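Local coordinates for protein elongation factor G (Thermus thermophilus, PDB 2DY1) that binds GTP together with magnesium and probably hydrolyses it while serving the elongation step of protein synthesis, at residues I212-D216 and L234-F238; D482-E488 and K534-G540. All blocks are in the same frame, centred on the assembly; numbering follows the deposited sequence.

Contact 1: I212-D216 and L234-F238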
loop_
_atom_site.group_PDB
_atom_site.type_symbol
_atom_site.label_atom_id
_atom_site.label_comp_id
_atom_site.label_asym_id
_atom_site.label_seq_id
_atom_site.Cartn_x
_atom_site.Cartn_y
_atom_site.Cartn_z
ATOM N N ILE A 212 21.832 -19.887 -20.017
ATOM C CA ILE A 212 20.636 -20.623 -20.386
ATOM C C ILE A 212 20.877 -22.126 -20.298
ATOM O O ILE A 212 20.054 -22.858 -19.739
ATOM C CB ILE A 212 20.199 -20.283 -21.806
ATOM C CG1 ILE A 212 19.778 -18.805 -21.853
ATOM C CG2 ILE A 212 19.043 -21.208 -22.242
ATOM C CD1 ILE A 212 19.512 -18.276 -23.233
ATOM N N VAL A 213 21.990 -22.576 -20.862
ATOM C CA VAL A 213 22.335 -23.996 -20.845
ATOM C C VAL A 213 22.332 -24.560 -19.427
ATOM O O VAL A 213 21.784 -25.642 -19.182
ATOM C CB VAL A 213 23.728 -24.235 -21.506
ATOM C CG1 VAL A 213 24.240 -25.645 -21.197
ATOM C CG2 VAL A 213 23.604 -24.063 -23.005
ATOM N N GLU A 214 22.923 -23.819 -18.497
ATOM C CA GLU A 214 23.001 -24.245 -17.109
ATOM C C GLU A 214 21.669 -24.463 -16.388
ATOM O O GLU A 214 21.632 -25.110 -15.341
ATOM C CB GLU A 214 23.855 -23.264 -16.323
ATOM C CG GLU A 214 25.327 -23.372 -16.678
ATOM C CD GLU A 214 26.154 -22.254 -16.089
ATOM O OE1 GLU A 214 27.391 -22.277 -16.262
ATOM O OE2 GLU A 214 25.566 -21.350 -15.458
ATOM N N THR A 215 20.577 -23.955 -16.953
ATOM C CA THR A 215 19.263 -24.121 -16.334
ATOM C C THR A 215 18.487 -25.306 -16.867
ATOM O O THR A 215 17.379 -25.586 -16.396
ATOM C CB THR A 215 18.363 -22.904 -16.579
ATOM O OG1 THR A 215 18.064 -22.818 -17.977
ATOM C CG2 THR A 215 19.029 -21.649 -16.097
ATOM N N ASP A 216 19.044 -26.004 -17.854
ATOM C CA ASP A 216 18.350 -27.136 -18.450
ATOM C C ASP A 216 19.233 -28.379 -18.447
ATOM O O ASP A 216 20.295 -28.405 -19.076
ATOM C CB ASP A 216 17.923 -26.787 -19.874
ATOM C CG ASP A 216 17.157 -27.907 -20.545
ATOM O OD1 ASP A 216 17.796 -28.840 -21.069
ATOM O OD2 ASP A 216 15.910 -27.859 -20.541
ATOM N N LEU A 234 17.474 -24.054 -27.247
ATOM C CA LEU A 234 17.874 -22.886 -26.470
ATOM C C LEU A 234 16.689 -21.964 -26.192
ATOM O O LEU A 234 16.562 -21.442 -25.083
ATOM C CB LEU A 234 18.985 -22.115 -27.197
ATOM C CG LEU A 234 20.407 -22.661 -27.014
ATOM C CD1 LEU A 234 21.344 -22.061 -28.052
ATOM C CD2 LEU A 234 20.886 -22.365 -25.591
ATOM N N GLU A 235 15.824 -21.766 -27.182
ATOM C CA GLU A 235 14.648 -20.902 -26.985
ATOM C C GLU A 235 13.758 -21.478 -25.887
ATOM O O GLU A 235 13.338 -20.766 -24.971
ATOM C CB GLU A 235 13.809 -20.799 -28.263
ATOM C CG GLU A 235 14.508 -20.205 -29.472
ATOM C CD GLU A 235 13.617 -20.228 -30.711
ATOM O OE1 GLU A 235 12.564 -19.550 -30.702
ATOM O OE2 GLU A 235 13.966 -20.929 -31.688
ATOM N N LYS A 236 13.467 -22.772 -25.982
ATOM C CA LYS A 236 12.611 -23.421 -24.996
ATOM C C LYS A 236 13.229 -23.395 -23.608
ATOM O O LYS A 236 12.534 -23.185 -22.618
ATOM C CB LYS A 236 12.309 -24.868 -25.414
ATOM C CG LYS A 236 11.454 -24.961 -26.677
ATOM C CD LYS A 236 11.108 -26.402 -27.046
ATOM C CE LYS A 236 10.189 -26.449 -28.265
ATOM N NZ LYS A 236 9.839 -27.842 -28.675
ATOM N N ALA A 237 14.539 -23.595 -23.521
ATOM C CA ALA A 237 15.196 -23.569 -22.231
ATOM C C ALA A 237 15.116 -22.159 -21.630
ATOM O O ALA A 237 14.873 -22.005 -20.436
ATOM C CB ALA A 237 16.652 -24.002 -22.365
ATOM N N PHE A 238 15.329 -21.156 -22.477
ATOM C CA PHE A 238 15.257 -19.743 -22.071
ATOM C C PHE A 238 13.878 -19.449 -21.481
ATOM O O PHE A 238 13.782 -18.950 -20.362
ATOM C CB PHE A 238 15.506 -18.847 -23.288
ATOM C CG PHE A 238 15.193 -17.384 -23.055
ATOM C CD1 PHE A 238 15.923 -16.646 -22.142
ATOM C CD2 PHE A 238 14.182 -16.762 -23.776
ATOM C CE1 PHE A 238 15.652 -15.273 -21.944
ATOM C CE2 PHE A 238 13.900 -15.393 -23.586
ATOM C CZ PHE A 238 14.639 -14.660 -22.673
HETATM O O HOH W 1 15.575 -23.956 -18.649
#
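Ile212 lays its CG2 methyl over the Leu234-Phe238 turn of helix 231-243. Ile212 CG2 lies 3.7 Å from both Ala237 CB and Phe238 N; it touches Leu234 O as well and therefore rests beside the backbone bond from Phe238 N to Leu234 O. With chi1 at -65°, CG2 is anti to the backbone N of Ile212, and the other branch carries CD1 to 4.0 Å from Phe238 CB. On the next residue, Val213 CG2 meets Leu234 CD2 at 4.1 Å; Leu220 and Tyr223 of helix 217-225 pack on the same valine. Asp216 adds only its CB, 3.9 Å from Ala237 CB, while its OD1 accepts from Leu219 N and caps the start of helix 217-225.

No direct hydrogen bond joins the two segments; a water bridges them. A chi1 of 66° folds Thr215 OG1 back to Ile212 O, where it donates over 2.7 Å in the carbonyl plane onto a lone pair. The same oxygen also accepts from Thr215 N, so two donors grip this one carbonyl. With the hydroxyl proton spent there, OG1 can accept from water 1, which lies 2.8 Å from Thr215 OG1 and 2.7 Å from Ala237 O and may share its protons with other acceptors.

The type I turn from Val213 to Asp216 thus links helix 198-213 to the N-capped helix 217-225, with helix 231-243 packed against the corner. These helices fall in sequence between the GTP-binding Lys135 and Asp137 and, later, Ser254, a placement matching the G' subdomain inserted in the GTPase domain of elongation factor G.

Contact 2: D482-E488 and K534-G540; sequences DVWLRLE and KAIVYNG
Tyr538 lays one ring face over Trp484 CB, a CH-pi contact with CB 3.9 Å from the ring centroid and 18° off its normal. The indole itself meets the tyrosine obliquely, with planes at 55° and Tyr538 OH 3.4 Å from Trp484 CE3. A chi1 of 66° swings the ring across the neighbouring strand, where its edge faces Arg486 N. Trp484 also runs alongside Asn539, their CB atoms 3.7 Å apart.

Leu485 pairs with Val537 but Val483 with Gly540, which places one extra residue opposite Trp484: a beta bulge, close to the classic type, in this antiparallel pair of domain IV, a domain of S5-like fold. Tyr538 N donates to Trp484 O at 3.1 Å, and Trp484 N to Asn539 O at 2.9 Å. Replacing Tyr538 by alanine would probably uncover Trp484 CB and leave the indole freer to turn.

Further along the same face, Arg486 extends its chain and holds Glu488 OE2 from NE at 2.8 Å, near the guanidinium plane; its NH1 reaches Glu465. The Ile536 side chain crosses that of Glu488 obliquely, its CD1 3.7 Å from Glu488 CD. On the reverse face Val483 CG1 meets Val537 CG1 at 4.1 Å, beneath helices 509-520 and 549-566.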
loop_
_atom_site.group_PDB
_atom_site.type_symbol
_atom_site.label_atom_id
_atom_site.label_comp_id
_atom_site.label_asym_id
_atom_site.label_seq_id
_atom_site.Cartn_x
_atom_site.Cartn_y
_atom_site.Cartn_z
ATOM N N ASP A 482 -24.963 2.971 48.177
ATOM C CA ASP A 482 -23.974 3.463 49.134
ATOM C C ASP A 482 -22.723 2.629 48.923
ATOM O O ASP A 482 -22.715 1.418 49.179
ATOM C CB ASP A 482 -24.526 3.277 50.550
ATOM C CG ASP A 482 -23.548 3.677 51.622
ATOM O OD1 ASP A 482 -23.850 3.404 52.802
ATOM O OD2 ASP A 482 -22.490 4.264 51.314
ATOM N N VAL A 483 -21.677 3.286 48.441
ATOM C CA VAL A 483 -20.423 2.618 48.125
ATOM C C VAL A 483 -19.206 3.291 48.730
ATOM O O VAL A 483 -19.047 4.511 48.632
ATOM C CB VAL A 483 -20.231 2.592 46.562
ATOM C CG1 VAL A 483 -18.881 1.990 46.191
ATOM C CG2 VAL A 483 -21.363 1.817 45.914
ATOM N N TRP A 484 -18.348 2.508 49.382
ATOM C CA TRP A 484 -17.110 3.052 49.888
ATOM C C TRP A 484 -16.039 2.500 48.945
ATOM O O TRP A 484 -15.884 1.277 48.783
ATOM C CB TRP A 484 -16.847 2.631 51.330
ATOM C CG TRP A 484 -17.686 3.413 52.285
ATOM C CD1 TRP A 484 -18.961 3.125 52.679
ATOM C CD2 TRP A 484 -17.322 4.637 52.948
ATOM N NE1 TRP A 484 -19.412 4.099 53.554
ATOM C CE2 TRP A 484 -18.430 5.034 53.733
ATOM C CE3 TRP A 484 -16.166 5.431 52.955
ATOM C CZ2 TRP A 484 -18.416 6.199 54.521
ATOM C CZ3 TRP A 484 -16.152 6.589 53.742
ATOM C CH2 TRP A 484 -17.272 6.958 54.510
ATOM N N LEU A 485 -15.293 3.423 48.350
ATOM C CA LEU A 485 -14.270 3.119 47.356
ATOM C C LEU A 485 -12.867 3.602 47.714
ATOM O O LEU A 485 -12.684 4.738 48.138
ATOM C CB LEU A 485 -14.663 3.792 46.036
ATOM C CG LEU A 485 -13.629 3.734 44.902
ATOM C CD1 LEU A 485 -13.602 2.317 44.337
ATOM C CD2 LEU A 485 -14.019 4.723 43.791
ATOM N N ARG A 486 -11.880 2.732 47.530
ATOM C CA ARG A 486 -10.484 3.095 47.755
ATOM C C ARG A 486 -9.809 2.970 46.381
ATOM O O ARG A 486 -9.986 1.969 45.691
ATOM C CB ARG A 486 -9.836 2.117 48.752
ATOM C CG ARG A 486 -8.372 2.371 49.067
ATOM C CD ARG A 486 -7.872 1.269 50.006
ATOM N NE ARG A 486 -6.463 1.383 50.385
ATOM C CZ ARG A 486 -5.995 2.212 51.314
ATOM N NH1 ARG A 486 -6.810 3.021 51.978
ATOM N NH2 ARG A 486 -4.698 2.221 51.596
ATOM N N LEU A 487 -9.057 3.997 45.988
ATOM C CA LEU A 487 -8.326 3.999 44.718
ATOM C C LEU A 487 -6.836 3.975 45.023
ATOM O O LEU A 487 -6.353 4.718 45.876
ATOM C CB LEU A 487 -8.636 5.264 43.900
ATOM C CG LEU A 487 -10.051 5.417 43.350
ATOM C CD1 LEU A 487 -10.113 6.712 42.535
ATOM C CD2 LEU A 487 -10.426 4.223 42.472
ATOM N N GLU A 488 -6.100 3.124 44.326
ATOM C CA GLU A 488 -4.665 3.042 44.552
ATOM C C GLU A 488 -3.938 3.079 43.229
ATOM O O GLU A 488 -4.377 2.461 42.252
ATOM C CB GLU A 488 -4.310 1.735 45.251
ATOM C CG GLU A 488 -5.074 1.498 46.532
ATOM C CD GLU A 488 -4.666 0.208 47.212
ATOM O OE1 GLU A 488 -4.200 -0.720 46.514
ATOM O OE2 GLU A 488 -4.827 0.121 48.447
ATOM N N LYS A 534 -6.209 0.840 40.849
ATOM C CA LYS A 534 -6.888 -0.337 41.351
ATOM C C LYS A 534 -8.052 0.261 42.124
ATOM O O LYS A 534 -7.865 1.211 42.889
ATOM C CB LYS A 534 -5.979 -1.135 42.291
ATOM C CG LYS A 534 -6.635 -2.389 42.856
ATOM C CD LYS A 534 -5.700 -3.134 43.809
ATOM C CE LYS A 534 -4.436 -3.611 43.106
ATOM N NZ LYS A 534 -3.552 -4.399 44.014
ATOM N N ALA A 535 -9.252 -0.263 41.883
ATOM C CA ALA A 535 -10.450 0.205 42.559
ATOM C C ALA A 535 -10.890 -0.899 43.517
ATOM O O ALA A 535 -11.165 -2.027 43.101
ATOM C CB ALA A 535 -11.559 0.495 41.538
ATOM N N ILE A 536 -10.958 -0.559 44.798
ATOM C CA ILE A 536 -11.351 -1.493 45.842
ATOM C C ILE A 536 -12.661 -1.032 46.489
ATOM O O ILE A 536 -12.730 0.071 47.044
ATOM C CB ILE A 536 -10.251 -1.564 46.929
ATOM C CG1 ILE A 536 -8.913 -1.974 46.293
ATOM C CG2 ILE A 536 -10.649 -2.565 48.003
ATOM C CD1 ILE A 536 -7.732 -1.931 47.261
ATOM N N VAL A 537 -13.702 -1.865 46.400
ATOM C CA VAL A 537 -14.985 -1.538 47.029
ATOM C C VAL A 537 -14.940 -2.317 48.334
ATOM O O VAL A 537 -14.949 -3.555 48.337
ATOM C CB VAL A 537 -16.158 -1.959 46.133
ATOM C CG1 VAL A 537 -17.504 -1.796 46.897
ATOM C CG2 VAL A 537 -16.150 -1.083 44.883
ATOM N N TYR A 538 -14.886 -1.580 49.441
ATOM C CA TYR A 538 -14.688 -2.200 50.742
ATOM C C TYR A 538 -15.758 -2.062 51.800
ATOM O O TYR A 538 -15.646 -2.660 52.866
ATOM C CB TYR A 538 -13.364 -1.704 51.317
ATOM C CG TYR A 538 -13.328 -0.223 51.646
ATOM C CD1 TYR A 538 -13.006 0.737 50.674
ATOM C CD2 TYR A 538 -13.610 0.220 52.939
ATOM C CE1 TYR A 538 -12.968 2.092 51.003
ATOM C CE2 TYR A 538 -13.575 1.562 53.270
ATOM C CZ TYR A 538 -13.254 2.495 52.301
ATOM O OH TYR A 538 -13.221 3.826 52.641
ATOM N N ASN A 539 -16.780 -1.260 51.531
ATOM C CA ASN A 539 -17.855 -1.100 52.497
ATOM C C ASN A 539 -19.011 -0.457 51.729
ATOM O O ASN A 539 -18.860 -0.070 50.562
ATOM C CB ASN A 539 -17.387 -0.207 53.665
ATOM C CG ASN A 539 -18.328 -0.245 54.871
ATOM O OD1 ASN A 539 -18.240 0.608 55.769
ATOM N ND2 ASN A 539 -19.208 -1.231 54.908
ATOM N N GLY A 540 -20.165 -0.367 52.372
ATOM C CA GLY A 540 -21.320 0.224 51.718
ATOM C C GLY A 540 -22.562 -0.307 52.398
ATOM O O GLY A 540 -22.493 -0.920 53.471
#

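Contact 1 and contact 2 share no helix or strand: they belong to the GTPase domain and domain IV, on opposite sides of the chain's centre, with centres 80 Å apart and nearest atoms about 66 Å apart. Contact 1 is the smaller, burying 276 Å² against 706 Å², yet it is the more enclosed, since most of its touching residues are buried. There, a helix and the turn that follows it meet a second helix through aliphatic groups and a bridging water. Contact 2 is held by direct backbone bonds between strands and is two-sided: the helix-covered face is apolar, whereas most aromatic and charged groups lie on the other, with Ile536 among them. Neither lies at the nucleotide or magnesium site.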